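Local coordinates for 3'-5'-exonuclease (Saccharomyces cerevisiae, PDB 3E2V), which probably degrades DNA as a magnesium-dependent TatD-type nuclease, cutting double strands internally and removing DNA in the 3' to 5' direction, at residues E224-T227 with F228-K232; G275-G278 with C279-R282. All blocks are in the same frame, centred on the assembly; numbering follows the deposited sequence.

Interaction 1: E224-T227 with F228-K232; sequences EKDT and FQLQK
Asp-226 turns its carboxylate onto the backbone of Leu-230 and Gln-231. With CG anti to the backbone N (chi1 -168°), the group reaches along the chain and takes one N-H on each oxygen. Asp-226 OD1 accepts from Leu-230 N at 2.9 Å. Asp-226 OD2 accepts from Gln-231 N, also at 2.9 Å. Both donors arrive on the syn side, a little out of the carboxylate plane. Two waters share OD1. One donates to Asp-226 OD1 at 2.9 Å and accepts from Phe-228 N. The other gives OD1 a weak bond and accepts from Gln-231 NE2 at 3.0 Å. That amide nitrogen also bonds to Asp-223 O. The backbone of Asp-226 is engaged as well: its N goes to Asp-223 OD1, and its O accepts from Gln-229 N at 2.9 Å. Replacing this carboxylate with an alanine is likely to leave the N-H groups of Leu-230 and Gln-231 without these acceptors, and to take from both waters the acceptor they share. Next to this polar set, Thr-227 and Phe-228 point the same way. Thr-227 CG2 lies over one face of the Phe-228 ring, 4.1 Å from its centroid, in a CH-pi contact. The ring itself is buried against helices 132-149 and 174-187, where it meets Phe-180. Together this is a type I beta turn from Asp-226 to Gln-229, leading into the 3-10 segment 230-232, with an aspartate side chain accepting the N-H groups that follow the turn.

Interaction 2: G275-G278 with C279-R282; sequences GVNG and CSLR
The flat carboxamide of Asn-277 faces the backbone of Cys-279 and Ser-280 with its oxygen. Asn-277 OD1 accepts from Ser-280 N at 3.2 Å, the donor tilted 25° from the carbonyl plane. A second, weak bond reaches Asn-277 OD1 from Cys-279 N at 2.8 Å. The other end of the amide, ND2, bonds to Glu-301 OE1 and Ser-254 OG. A second flat group, the guanidinium of Arg-282, has Cys-279 CB over the centre of one face, 3.7 Å above the plane. Its NE gives a weak bond to Cys-279 O. Asn-277 CG sits between its backbone N and carbonyl carbon (chi1 58°), which brings OD1 to the N-H groups at the start of the 3-10 segment 278-280. In return, Ser-280 OG accepts from Asn-277 N at 3.1 Å along a nearly straight bond (165°) and donates to Phe-255 O. Backbone bonds hold the 3-10 segment and its exit: Leu-281 N to Gly-278 O at 3.1 Å, and a weak one from Ser-280 N to Asn-277 O. On the apolar side, Val-276 CG1 meets Leu-281 CD2 at 4.0 Å, the two side chains crossing at about a right angle. Both also rest on helix 362-373. The disulfide of Cys-279 SG with Cys-307 SG ties this segment to a loop further along the chain. It follows strand 272-276 of the TIM-barrel sheet, with Asn-277 near the magnesium ligands His-253 and Asp-303. With Asn-277 OD1 and ND2 both bonded, the amide is probably held against flipping; Asn-277 N and Ser-280 OG are paired as well.

Interaction 1 closes in the chain before interaction 2 opens, and the two do not touch. Their centres are 38 Å apart and their nearest atoms about 26 Å, on opposite sides of the chain's centre. Interaction 2 lies at the end of strand 272-276 in the parallel barrel sheet. The side chain of Asn-277 is about 6 Å from the bound magnesium ion and about 4 Å from the side chains of its ligands His-253 and Asp-303, consistent with a second-shell place. Interaction 1 is peripheral, its centre 28 Å from that of the chain, in a loop away from the metal site. A glycerol, probably from crystallisation, lies about 4 Å from the Gln-231 side chain.

Interaction 1: E224-T227 with F228-K232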
ATOM      1  N   GLU A 224      15.402  19.499 -17.698  1.00 25.56           N
ATOM      2  CA  GLU A 224      15.386  20.577 -18.673  1.00 26.90           C
ATOM      3  C   GLU A 224      14.255  20.379 -19.685  1.00 27.09           C
ATOM      4  O   GLU A 224      13.482  21.308 -19.929  1.00 28.60           O
ATOM      5  CB  GLU A 224      16.736  20.666 -19.400  1.00 27.59           C
ATOM      6  N   LYS A 225      14.148  19.167 -20.233  1.00 26.96           N
ATOM      7  CA  LYS A 225      13.198  18.885 -21.320  1.00 27.07           C
ATOM      8  C   LYS A 225      11.723  18.960 -20.924  1.00 25.44           C
ATOM      9  O   LYS A 225      10.900  19.454 -21.694  1.00 25.41           O
ATOM     10  CB  LYS A 225      13.503  17.541 -21.997  1.00 27.01           C
ATOM     11  CG  LYS A 225      13.414  16.333 -21.080  1.00 29.98           C
ATOM     12  CD  LYS A 225      13.745  15.031 -21.798  1.00 30.26           C
ATOM     13  CE  LYS A 225      13.518  13.846 -20.871  1.00 33.19           C
ATOM     14  NZ  LYS A 225      13.933  12.557 -21.499  1.00 35.84           N
ATOM     15  N   ASP A 226      11.380  18.474 -19.733  1.00 23.39           N
ATOM     16  CA  ASP A 226       9.987  18.522 -19.253  1.00 21.67           C
ATOM     17  C   ASP A 226       8.977  18.108 -20.338  1.00 20.37           C
ATOM     18  O   ASP A 226       8.050  18.861 -20.665  1.00 20.68           O
ATOM     19  CB  ASP A 226       9.665  19.908 -18.678  1.00 21.58           C
ATOM     20  CG  ASP A 226       8.345  19.945 -17.900  1.00 21.57           C
ATOM     21  OD1 ASP A 226       7.840  18.872 -17.464  1.00 19.87           O
ATOM     22  OD2 ASP A 226       7.820  21.057 -17.709  1.00 21.64           O
ATOM     23  N   THR A 227       9.157  16.899 -20.863  1.00 20.02           N
ATOM     24  CA  THR A 227       8.315  16.355 -21.925  1.00 19.60           C
ATOM     25  C   THR A 227       6.825  16.509 -21.628  1.00 19.55           C
ATOM     26  O   THR A 227       6.028  16.841 -22.519  1.00 19.92           O
ATOM     27  CB  THR A 227       8.670  14.882 -22.185  1.00 20.30           C
ATOM     28  OG1 THR A 227      10.033  14.811 -22.642  1.00 21.62           O
ATOM     29  CG2 THR A 227       7.754  14.258 -23.239  1.00 20.76           C
ATOM     30  N   PHE A 228       6.445  16.290 -20.371  1.00 18.29           N
ATOM     31  CA  PHE A 228       5.026  16.311 -20.007  1.00 18.39           C
ATOM     32  C   PHE A 228       4.541  17.641 -19.441  1.00 18.79           C
ATOM     33  O   PHE A 228       3.422  17.754 -18.928  1.00 18.49           O
ATOM     34  CB  PHE A 228       4.692  15.087 -19.131  1.00 17.44           C
ATOM     35  CG  PHE A 228       4.932  13.782 -19.854  1.00 16.31           C
ATOM     36  CD1 PHE A 228       3.948  13.236 -20.668  1.00 15.47           C
ATOM     37  CD2 PHE A 228       6.161  13.146 -19.786  1.00 15.13           C
ATOM     38  CE1 PHE A 228       4.192  12.040 -21.375  1.00 18.25           C
ATOM     39  CE2 PHE A 228       6.415  11.959 -20.481  1.00 17.79           C
ATOM     40  CZ  PHE A 228       5.425  11.410 -21.289  1.00 17.15           C
ATOM     41  N   GLN A 229       5.393  18.662 -19.572  1.00 19.97           N
ATOM     42  CA  GLN A 229       5.011  20.054 -19.303  1.00 21.66           C
ATOM     43  C   GLN A 229       4.483  20.282 -17.880  1.00 21.58           C
ATOM     44  O   GLN A 229       3.531  21.031 -17.656  1.00 21.47           O
ATOM     45  CB  GLN A 229       4.023  20.593 -20.368  1.00 21.71           C
ATOM     46  CG  GLN A 229       4.583  20.631 -21.796  1.00 24.32           C
ATOM     47  CD  GLN A 229       3.623  21.239 -22.829  1.00 25.12           C
ATOM     48  OE1 GLN A 229       2.429  21.426 -22.574  1.00 30.77           O
ATOM     49  NE2 GLN A 229       4.155  21.530 -24.018  1.00 30.19           N
ATOM     50  N   LEU A 230       5.142  19.657 -16.906  1.00 21.31           N
ATOM     51  CA  LEU A 230       4.712  19.759 -15.513  1.00 22.05           C
ATOM     52  C   LEU A 230       5.030  21.120 -14.920  1.00 23.95           C
ATOM     53  O   LEU A 230       4.361  21.580 -13.997  1.00 24.30           O
ATOM     54  CB  LEU A 230       5.371  18.670 -14.672  1.00 21.29           C
ATOM     55  CG  LEU A 230       5.127  17.217 -15.065  1.00 20.78           C
ATOM     56  CD1 LEU A 230       5.894  16.289 -14.124  1.00 20.83           C
ATOM     57  CD2 LEU A 230       3.641  16.873 -15.059  1.00 20.81           C
ATOM     58  N   GLN A 231       6.063  21.763 -15.448  1.00 26.27           N
ATOM     59  CA  GLN A 231       6.480  23.065 -14.938  1.00 29.54           C
ATOM     60  C   GLN A 231       5.517  24.182 -15.370  1.00 30.58           C
ATOM     61  O   GLN A 231       5.700  25.344 -14.997  1.00 32.21           O
ATOM     62  CB  GLN A 231       7.947  23.334 -15.323  1.00 29.66           C
ATOM     63  CG  GLN A 231       8.901  22.371 -14.596  1.00 30.46           C
ATOM     64  CD  GLN A 231      10.310  22.363 -15.153  1.00 30.99           C
ATOM     65  OE1 GLN A 231      10.871  23.411 -15.499  1.00 33.52           O
ATOM     66  NE2 GLN A 231      10.901  21.178 -15.231  1.00 28.14           N
ATOM     67  N   LYS A 232       4.486  23.813 -16.137  1.00 32.00           N
ATOM     68  CA  LYS A 232       3.378  24.706 -16.508  1.00 32.92           C
ATOM     69  C   LYS A 232       2.215  24.609 -15.517  1.00 33.32           C
ATOM     70  O   LYS A 232       1.285  25.422 -15.549  1.00 34.04           O
ATOM     71  CB  LYS A 232       2.872  24.373 -17.915  1.00 32.94           C
TER
HETATM   72  O   HOH W   1       9.447  18.610 -15.185  1.00 18.80           O
HETATM   73  O   HOH W   2       7.908  16.005 -17.792  1.00 20.33           O

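Interaction 2: G275-G278 with C279-R282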
ATOM      1  N   GLY A 275       7.430  -2.336   4.253  1.00 12.45           N
ATOM      2  CA  GLY A 275       6.137  -2.901   4.652  1.00 12.24           C
ATOM      3  C   GLY A 275       6.144  -4.422   4.616  1.00 12.42           C
ATOM      4  O   GLY A 275       6.581  -5.037   3.632  1.00 13.43           O
ATOM      5  N   VAL A 276       5.647  -5.016   5.701  1.00 12.09           N
ATOM      6  CA  VAL A 276       5.643  -6.464   5.887  1.00 12.27           C
ATOM      7  C   VAL A 276       4.210  -6.935   6.138  1.00 12.36           C
ATOM      8  O   VAL A 276       3.542  -6.480   7.066  1.00 12.93           O
ATOM      9  CB  VAL A 276       6.542  -6.840   7.083  1.00 11.82           C
ATOM     10  CG1 VAL A 276       6.426  -8.338   7.455  1.00 14.07           C
ATOM     11  CG2 VAL A 276       7.992  -6.481   6.780  1.00 13.17           C
ATOM     12  N   ASN A 277       3.745  -7.834   5.271  1.00 12.65           N
ATOM     13  CA  ASN A 277       2.445  -8.462   5.419  1.00 12.72           C
ATOM     14  C   ASN A 277       2.608  -9.984   5.324  1.00 13.51           C
ATOM     15  O   ASN A 277       3.727 -10.493   5.291  1.00 13.62           O
ATOM     16  CB  ASN A 277       1.480  -7.944   4.339  1.00 12.76           C
ATOM     17  CG  ASN A 277       1.992  -8.184   2.921  1.00 14.56           C
ATOM     18  OD1 ASN A 277       2.538  -9.248   2.611  1.00 15.28           O
ATOM     19  ND2 ASN A 277       1.787  -7.216   2.048  1.00 13.43           N
ATOM     20  N   GLY A 278       1.499 -10.713   5.257  1.00 13.21           N
ATOM     21  CA  GLY A 278       1.578 -12.173   5.218  1.00 13.45           C
ATOM     22  C   GLY A 278       2.333 -12.693   4.016  1.00 13.91           C
ATOM     23  O   GLY A 278       2.992 -13.730   4.111  1.00 14.92           O
ATOM     24  N   CYS A 279       2.255 -11.994   2.886  1.00 13.86           N
ATOM     25  CA  CYS A 279       3.002 -12.411   1.691  1.00 14.79           C
ATOM     26  C   CYS A 279       4.525 -12.296   1.886  1.00 14.71           C
ATOM     27  O   CYS A 279       5.295 -13.049   1.277  1.00 15.73           O
ATOM     28  CB  CYS A 279       2.546 -11.628   0.450  1.00 14.85           C
ATOM     29  SG  CYS A 279       0.872 -12.026  -0.114  1.00 17.06           S
ATOM     30  N   SER A 280       4.943 -11.359   2.738  1.00 13.76           N
ATOM     31  CA  SER A 280       6.340 -11.153   3.100  1.00 14.50           C
ATOM     32  C   SER A 280       6.880 -12.258   4.008  1.00 14.41           C
ATOM     33  O   SER A 280       8.056 -12.198   4.370  1.00 15.24           O
ATOM     34  CB  SER A 280       6.475  -9.847   3.898  1.00 14.43           C
ATOM     35  OG  SER A 280       5.883  -8.759   3.208  1.00 14.34           O
ATOM     36  N   LEU A 281       6.029 -13.214   4.410  1.00 14.63           N
ATOM     37  CA  LEU A 281       6.360 -14.175   5.493  1.00 14.60           C
ATOM     38  C   LEU A 281       6.103 -15.639   5.075  1.00 15.43           C
ATOM     39  O   LEU A 281       5.972 -16.536   5.931  1.00 15.45           O
ATOM     40  CB  LEU A 281       5.571 -13.817   6.778  1.00 14.14           C
ATOM     41  CG  LEU A 281       5.737 -12.388   7.342  1.00 15.55           C
ATOM     42  CD1 LEU A 281       4.619 -12.098   8.342  1.00 15.47           C
ATOM     43  CD2 LEU A 281       7.113 -12.233   7.974  1.00 15.44           C
ATOM     44  N   ARG A 282       6.023 -15.890   3.767  1.00 16.18           N
ATOM     45  CA  ARG A 282       5.544 -17.187   3.276  1.00 17.16           C
ATOM     46  C   ARG A 282       6.562 -18.303   3.350  1.00 17.75           C
ATOM     47  O   ARG A 282       6.206 -19.444   3.661  1.00 17.71           O
ATOM     48  CB  ARG A 282       5.000 -17.056   1.854  1.00 17.98           C
ATOM     49  CG  ARG A 282       3.602 -16.436   1.830  1.00 18.85           C
ATOM     50  CD  ARG A 282       3.070 -16.303   0.433  1.00 24.04           C
ATOM     51  NE  ARG A 282       3.871 -15.338  -0.308  1.00 26.69           N
ATOM     52  CZ  ARG A 282       3.494 -14.759  -1.440  1.00 29.39           C
ATOM     53  NH1 ARG A 282       2.310 -15.041  -1.972  1.00 29.47           N
ATOM     54  NH2 ARG A 282       4.315 -13.897  -2.029  1.00 29.60           N
TER